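Local coordinates for putative ABC transporter, periplasmic binding protein, amino acid (Neisseria gonorrhoeae, PDB 2YJP), which probably serves as the solute receptor that captures L-cysteine in the periplasm and hands it to an ABC transporter for uptake, at residues T174-F179 with V186-F191; E196-L201 with L209-A214. The protein carries 1 engineered substitution. One frame throughout, in Å; residues are numbered along the deposited sequence.

Contact 1 (T174-F179 with V186-F191); sequences TADAFF and VKLLKF. With CYS (cysteine), chain D.
Asp176 and Lys190 meet because their torsions turn the two side chains toward each other: CG of Asp176 stands anti to the backbone N (chi1 -180°), while Lys190 leaves the strand with CG beside its own backbone N and then runs fully extended. The two side chains cross at about a right angle, and Lys190 NZ reaches Asp176 OD1 at 2.8 Å, a salt bridge made on the syn side of the carboxylate and 17° out of its plane. The other oxygen, OD2, accepts a hydrogen bond from the backbone N of Gly172, so both oxygens are engaged and the rotation of the carboxylate is fixed; the paired charges probably favour its ionised form. Next to this salt bridge, toward the start of the strand, Leu188 packs its CD2 3.9 Å from Phe179 CB. Its CD1 lies beside the carboxylate, flanking Asp176 OD1 at 4.0 Å. Further along, Phe179 CD1 approaches Val186 CB at 4.3 Å, the ring meeting the valine obliquely. At the start of the helix, the backbone N of Thr174 donates a 3.0 Å hydrogen bond to OXT of the bound cysteine. Segments 174-179 and 187-191 run nearly antiparallel (157°), as helix and following strand do in a beta-alpha-beta unit, and strand 166-170, the unit's first strand, pairs in parallel with 187-191 and also carries Leu167 against Phe179.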
loop_
_atom_site.group_PDB
_atom_site.type_symbol
_atom_site.label_atom_id
_atom_site.label_comp_id
_atom_site.label_asym_id
_atom_site.label_seq_id
_atom_site.Cartn_x
_atom_site.Cartn_y
_atom_site.Cartn_z
ATOM N N THR A 174 -4.875 -7.156 2.596
ATOM C CA THR A 174 -4.537 -8.008 3.749
ATOM C C THR A 174 -5.661 -7.935 4.773
ATOM O O THR A 174 -5.948 -8.943 5.399
ATOM C CB THR A 174 -3.238 -7.606 4.405
ATOM O OG1 THR A 174 -3.226 -6.183 4.513
ATOM C CG2 THR A 174 -1.977 -8.108 3.555
ATOM N N ALA A 175 -6.359 -6.794 4.898
ATOM C CA ALA A 175 -7.522 -6.802 5.832
ATOM C C ALA A 175 -8.614 -7.776 5.395
ATOM O O ALA A 175 -9.174 -8.487 6.242
ATOM C CB ALA A 175 -8.090 -5.434 6.076
ATOM N N ASP A 176 -8.922 -7.773 4.085
ATOM C CA ASP A 176 -9.854 -8.737 3.481
ATOM C C ASP A 176 -9.376 -10.153 3.793
ATOM O O ASP A 176 -10.151 -10.973 4.283
ATOM C CB ASP A 176 -9.870 -8.482 1.952
ATOM C CG ASP A 176 -10.792 -9.405 1.191
ATOM O OD1 ASP A 176 -11.541 -10.235 1.788
ATOM O OD2 ASP A 176 -10.744 -9.291 -0.053
ATOM N N ALA A 177 -8.093 -10.444 3.544
ATOM C CA ALA A 177 -7.586 -11.814 3.767
ATOM C C ALA A 177 -7.598 -12.216 5.280
ATOM O O ALA A 177 -8.001 -13.311 5.671
ATOM C CB ALA A 177 -6.181 -11.972 3.204
ATOM N N PHE A 178 -7.220 -11.283 6.109
ATOM C CA PHE A 178 -7.234 -11.509 7.535
ATOM C C PHE A 178 -8.605 -11.928 8.121
ATOM O O PHE A 178 -8.704 -12.940 8.812
ATOM C CB PHE A 178 -6.737 -10.268 8.257
ATOM C CG PHE A 178 -6.701 -10.414 9.757
ATOM C CD1 PHE A 178 -5.718 -11.194 10.366
ATOM C CD2 PHE A 178 -7.629 -9.764 10.557
ATOM C CE1 PHE A 178 -5.647 -11.336 11.785
ATOM C CE2 PHE A 178 -7.565 -9.882 11.977
ATOM C CZ PHE A 178 -6.566 -10.698 12.580
ATOM N N PHE A 179 -9.641 -11.137 7.836
ATOM C CA PHE A 179 -11.004 -11.394 8.331
ATOM C C PHE A 179 -11.618 -12.642 7.706
ATOM O O PHE A 179 -12.202 -13.435 8.402
ATOM C CB PHE A 179 -11.871 -10.141 8.121
ATOM C CG PHE A 179 -11.694 -9.155 9.217
ATOM C CD1 PHE A 179 -12.380 -9.309 10.418
ATOM C CD2 PHE A 179 -10.765 -8.148 9.115
ATOM C CE1 PHE A 179 -12.173 -8.436 11.458
ATOM C CE2 PHE A 179 -10.551 -7.276 10.137
ATOM C CZ PHE A 179 -11.250 -7.395 11.304
ATOM N N VAL A 186 -17.439 -12.902 10.815
ATOM C CA VAL A 186 -17.684 -11.494 10.542
ATOM C C VAL A 186 -18.110 -11.308 9.082
ATOM O O VAL A 186 -17.368 -11.687 8.145
ATOM C CB VAL A 186 -16.424 -10.587 10.828
ATOM C CG1 VAL A 186 -16.684 -9.125 10.362
ATOM C CG2 VAL A 186 -16.066 -10.625 12.332
ATOM N N LYS A 187 -19.285 -10.705 8.895
ATOM C CA LYS A 187 -19.811 -10.428 7.578
ATOM C C LYS A 187 -19.054 -9.272 6.888
ATOM O O LYS A 187 -18.964 -8.174 7.433
ATOM C CB LYS A 187 -21.304 -10.146 7.701
ATOM C CG LYS A 187 -21.966 -9.662 6.433
ATOM C CD LYS A 187 -23.444 -10.088 6.368
ATOM C CE LYS A 187 -24.406 -8.970 6.886
ATOM N NZ LYS A 187 -24.939 -9.126 8.333
ATOM N N LEU A 188 -18.521 -9.529 5.692
ATOM C CA LEU A 188 -17.748 -8.539 4.932
ATOM C C LEU A 188 -18.500 -7.999 3.719
ATOM O O LEU A 188 -19.115 -8.750 2.940
ATOM C CB LEU A 188 -16.443 -9.163 4.400
ATOM C CG LEU A 188 -15.484 -9.736 5.447
ATOM C CD1 LEU A 188 -14.315 -10.436 4.729
ATOM C CD2 LEU A 188 -15.043 -8.630 6.504
ATOM N N LEU A 189 -18.393 -6.700 3.539
ATOM C CA LEU A 189 -18.813 -6.050 2.309
ATOM C C LEU A 189 -17.571 -5.443 1.649
ATOM O O LEU A 189 -16.893 -4.608 2.214
ATOM C CB LEU A 189 -19.842 -4.965 2.599
ATOM C CG LEU A 189 -20.433 -4.233 1.394
ATOM C CD1 LEU A 189 -21.250 -5.123 0.583
ATOM C CD2 LEU A 189 -21.446 -3.264 1.806
ATOM N N LYS A 190 -17.295 -5.878 0.426
ATOM C CA LYS A 190 -16.030 -5.569 -0.244
ATOM C C LYS A 190 -16.247 -4.627 -1.457
ATOM O O LYS A 190 -17.218 -4.745 -2.181
ATOM C CB LYS A 190 -15.337 -6.863 -0.672
ATOM C CG LYS A 190 -15.455 -7.981 0.322
ATOM C CD LYS A 190 -14.513 -9.138 0.006
ATOM C CE LYS A 190 -14.816 -10.328 0.933
ATOM N NZ LYS A 190 -13.865 -11.484 0.821
ATOM N N PHE A 191 -15.338 -3.671 -1.646
ATOM C CA PHE A 191 -15.405 -2.775 -2.790
ATOM C C PHE A 191 -14.041 -2.803 -3.449
ATOM O O PHE A 191 -13.024 -2.904 -2.741
ATOM C CB PHE A 191 -15.704 -1.360 -2.291
ATOM C CG PHE A 191 -17.098 -1.195 -1.748
ATOM C CD1 PHE A 191 -18.173 -0.878 -2.603
ATOM C CD2 PHE A 191 -17.343 -1.394 -0.403
ATOM C CE1 PHE A 191 -19.475 -0.760 -2.096
ATOM C CE2 PHE A 191 -18.646 -1.289 0.116
ATOM C CZ PHE A 191 -19.692 -0.965 -0.709
HETATM N N CYS D . -0.700 -3.003 2.103
HETATM C CA CYS D . -1.958 -3.783 2.151
HETATM C C CYS D . -1.927 -4.886 1.092
HETATM O O CYS D . -0.882 -5.041 0.389
HETATM C CB CYS D . -3.178 -2.907 1.899
HETATM S SG CYS D . -3.143 -1.995 0.346
HETATM O OXT CYS D . -2.919 -5.609 0.963
#

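Contact 2 (E196-L201 with L209-A214); sequences ETFDAL and LAHDNA. With ZN (zinc ion), chain J; CYS (cysteine), chain D.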
loop_
_atom_site.group_PDB
_atom_site.type_symbol
_atom_site.label_atom_id
_atom_site.label_comp_id
_atom_site.label_asym_id
_atom_site.label_seq_id
_atom_site.Cartn_x
_atom_site.Cartn_y
_atom_site.Cartn_z
ATOM N N GLU A 196 -14.444 4.098 -2.949
ATOM C CA GLU A 196 -15.738 3.432 -2.716
ATOM C C GLU A 196 -15.852 2.922 -1.291
ATOM O O GLU A 196 -16.903 3.116 -0.645
ATOM C CB GLU A 196 -15.978 2.232 -3.625
ATOM C CG GLU A 196 -16.180 2.494 -5.080
ATOM C CD GLU A 196 -16.167 1.147 -5.866
ATOM O OE1 GLU A 196 -15.228 0.273 -5.655
ATOM O OE2 GLU A 196 -17.101 0.966 -6.705
ATOM N N THR A 197 -14.796 2.276 -0.809
ATOM C CA THR A 197 -14.848 1.630 0.505
ATOM C C THR A 197 -15.065 2.658 1.645
ATOM O O THR A 197 -15.927 2.490 2.514
ATOM C CB THR A 197 -13.576 0.812 0.755
ATOM O OG1 THR A 197 -13.370 -0.074 -0.354
ATOM C CG2 THR A 197 -13.718 -0.021 2.046
ATOM N N PHE A 198 -14.322 3.741 1.603
ATOM C CA PHE A 198 -14.474 4.749 2.611
ATOM C C PHE A 198 -15.806 5.530 2.425
ATOM O O PHE A 198 -16.432 5.875 3.411
ATOM C CB PHE A 198 -13.284 5.674 2.630
ATOM C CG PHE A 198 -12.075 5.067 3.198
ATOM C CD1 PHE A 198 -11.844 5.076 4.593
ATOM C CD2 PHE A 198 -11.123 4.463 2.365
ATOM C CE1 PHE A 198 -10.712 4.514 5.133
ATOM C CE2 PHE A 198 -9.953 3.902 2.923
ATOM C CZ PHE A 198 -9.734 3.951 4.298
ATOM N N ASP A 199 -16.217 5.789 1.178
ATOM C CA ASP A 199 -17.538 6.341 0.923
ATOM C C ASP A 199 -18.614 5.421 1.516
ATOM O O ASP A 199 -19.584 5.898 2.062
ATOM C CB ASP A 199 -17.859 6.579 -0.577
ATOM C CG ASP A 199 -17.121 7.796 -1.188
ATOM O OD1 ASP A 199 -16.655 8.706 -0.434
ATOM O OD2 ASP A 199 -17.012 7.862 -2.458
ATOM N N ALA A 200 -18.475 4.112 1.401
ATOM C CA ALA A 200 -19.539 3.285 1.947
ATOM C C ALA A 200 -19.586 3.412 3.466
ATOM O O ALA A 200 -20.632 3.194 4.086
ATOM C CB ALA A 200 -19.365 1.847 1.539
ATOM N N LEU A 201 -18.459 3.785 4.067
ATOM C CA LEU A 201 -18.407 3.882 5.522
ATOM C C LEU A 201 -19.084 5.174 5.936
ATOM O O LEU A 201 -19.981 5.179 6.828
ATOM C CB LEU A 201 -16.969 3.743 6.049
ATOM C CG LEU A 201 -16.845 3.989 7.565
ATOM C CD1 LEU A 201 -17.367 2.800 8.357
ATOM C CD2 LEU A 201 -15.421 4.349 7.924
ATOM N N LEU A 209 -14.601 -0.238 9.210
ATOM C CA LEU A 209 -13.832 -0.537 8.041
ATOM C C LEU A 209 -12.423 -0.919 8.479
ATOM O O LEU A 209 -11.803 -0.226 9.282
ATOM C CB LEU A 209 -13.819 0.683 7.128
ATOM C CG LEU A 209 -13.057 0.635 5.814
ATOM C CD1 LEU A 209 -13.410 1.819 4.898
ATOM C CD2 LEU A 209 -11.497 0.563 6.050
ATOM N N ALA A 210 -11.930 -2.030 7.974
ATOM C CA ALA A 210 -10.609 -2.505 8.330
ATOM C C ALA A 210 -9.627 -2.320 7.167
ATOM O O ALA A 210 -9.996 -2.536 6.003
ATOM C CB ALA A 210 -10.686 -3.964 8.731
ATOM N N HIS A 211 -8.392 -1.950 7.504
ATOM C CA HIS A 211 -7.330 -1.656 6.505
ATOM C C HIS A 211 -5.993 -1.469 7.239
ATOM O O HIS A 211 -5.937 -1.585 8.477
ATOM C CB HIS A 211 -7.651 -0.324 5.762
ATOM C CG HIS A 211 -7.304 -0.340 4.306
ATOM N ND1 HIS A 211 -6.087 -0.786 3.835
ATOM C CD2 HIS A 211 -8.011 0.043 3.218
ATOM C CE1 HIS A 211 -6.058 -0.678 2.520
ATOM N NE2 HIS A 211 -7.212 -0.174 2.121
ATOM N N ASP A 212 -4.937 -1.133 6.481
ATOM C CA ASP A 212 -3.628 -0.796 7.030
ATOM C C ASP A 212 -3.858 0.315 8.042
ATOM O O ASP A 212 -4.518 1.297 7.723
ATOM C CB ASP A 212 -2.653 -0.297 5.897
ATOM C CG ASP A 212 -2.132 -1.432 5.011
ATOM O OD1 ASP A 212 -2.440 -2.610 5.328
ATOM O OD2 ASP A 212 -1.394 -1.163 3.970
ATOM N N ASN A 213 -3.292 0.222 9.240
ATOM C CA ASN A 213 -3.576 1.285 10.233
ATOM C C ASN A 213 -3.067 2.672 9.835
ATOM O O ASN A 213 -3.747 3.688 10.099
ATOM C CB ASN A 213 -3.166 0.923 11.680
ATOM C CG ASN A 213 -1.658 0.549 11.838
ATOM O OD1 ASN A 213 -0.788 0.864 10.997
ATOM N ND2 ASN A 213 -1.358 -0.114 12.973
ATOM N N ALA A 214 -1.899 2.709 9.201
ATOM C CA ALA A 214 -1.341 3.950 8.728
ATOM C C ALA A 214 -2.303 4.632 7.749
ATOM O O ALA A 214 -2.459 5.822 7.774
ATOM C CB ALA A 214 0.050 3.679 8.030
HETATM ZN ZN ZN J . -17.420 -0.698 -7.652
HETATM N N CYS D . -0.700 -3.003 2.103
HETATM C CA CYS D . -1.958 -3.783 2.151
HETATM C C CYS D . -1.927 -4.886 1.092
HETATM O O CYS D . -0.882 -5.041 0.389
HETATM C CB CYS D . -3.178 -2.907 1.899
HETATM S SG CYS D . -3.143 -1.995 0.346
HETATM O OXT CYS D . -2.919 -5.609 0.963
HETATM O O HOH W 1 -16.583 -2.585 -6.371
HETATM O O HOH W 2 -19.885 -0.617 -7.637
#
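Leu209 points its side chain at the helix and packs against three residues there, each at a different attitude. It crosses Phe198 at about a right angle, with CD1 over one face of the ring, 3.8 Å from the centroid and 19° off the normal, a CH-pi contact displaced toward the rim. Thr197 is also crossed nearly perpendicularly; its CG2, placed anti to the backbone N, sits only 3.4 Å from Leu209 CD1, tighter than usual carbon packing. The threonine hydroxyl is taken by Gln193 O. Leu201 comes in more aslant, its CD2 4.1 Å from Leu209 CB. Farther along the strand, His211 CD2 lies 4.3 Å from Phe198 CE2. The imidazole is held at both nitrogens: ND1 accepts the backbone N-H of Asp212 at 2.9 Å, only 7° out of the ring plane, and NE2 is hydrogen-bonded to Asn194 OD1. So fixed, it turns its edge to the bound cysteine, His211 CE1 lying 3.7 Å from the ligand CB. Asp212 OD2 takes the ligand's amino N at 2.7 Å and also forms a salt bridge with Lys65. An acidic residue receiving the alpha-amino group is characteristic of the amino acid pocket in family 3 solute-binding proteins.

In the fold
Contacts 1 and 2 pack successive helices against strands of the same mixed sheet, with different chemistry. Helices 174-182 and 194-202 follow each other through strand 187-191, and the two contacts touch directly, Phe191 packing on Thr197 and Ala200 and Phe179 on Ala210. Strand 166-170 lies between their strands, pairing in parallel with each. Both contacts are largely buried, but contact 1 has an exposed member, Lys190, and joins a salt bridge to its apolar packing, whereas every touching residue of contact 2 is buried and its helix-to-strand packing is mainly apolar. Both contacts end at the cysteine pocket, one through the first residue of its helix, the other through the end of its strand.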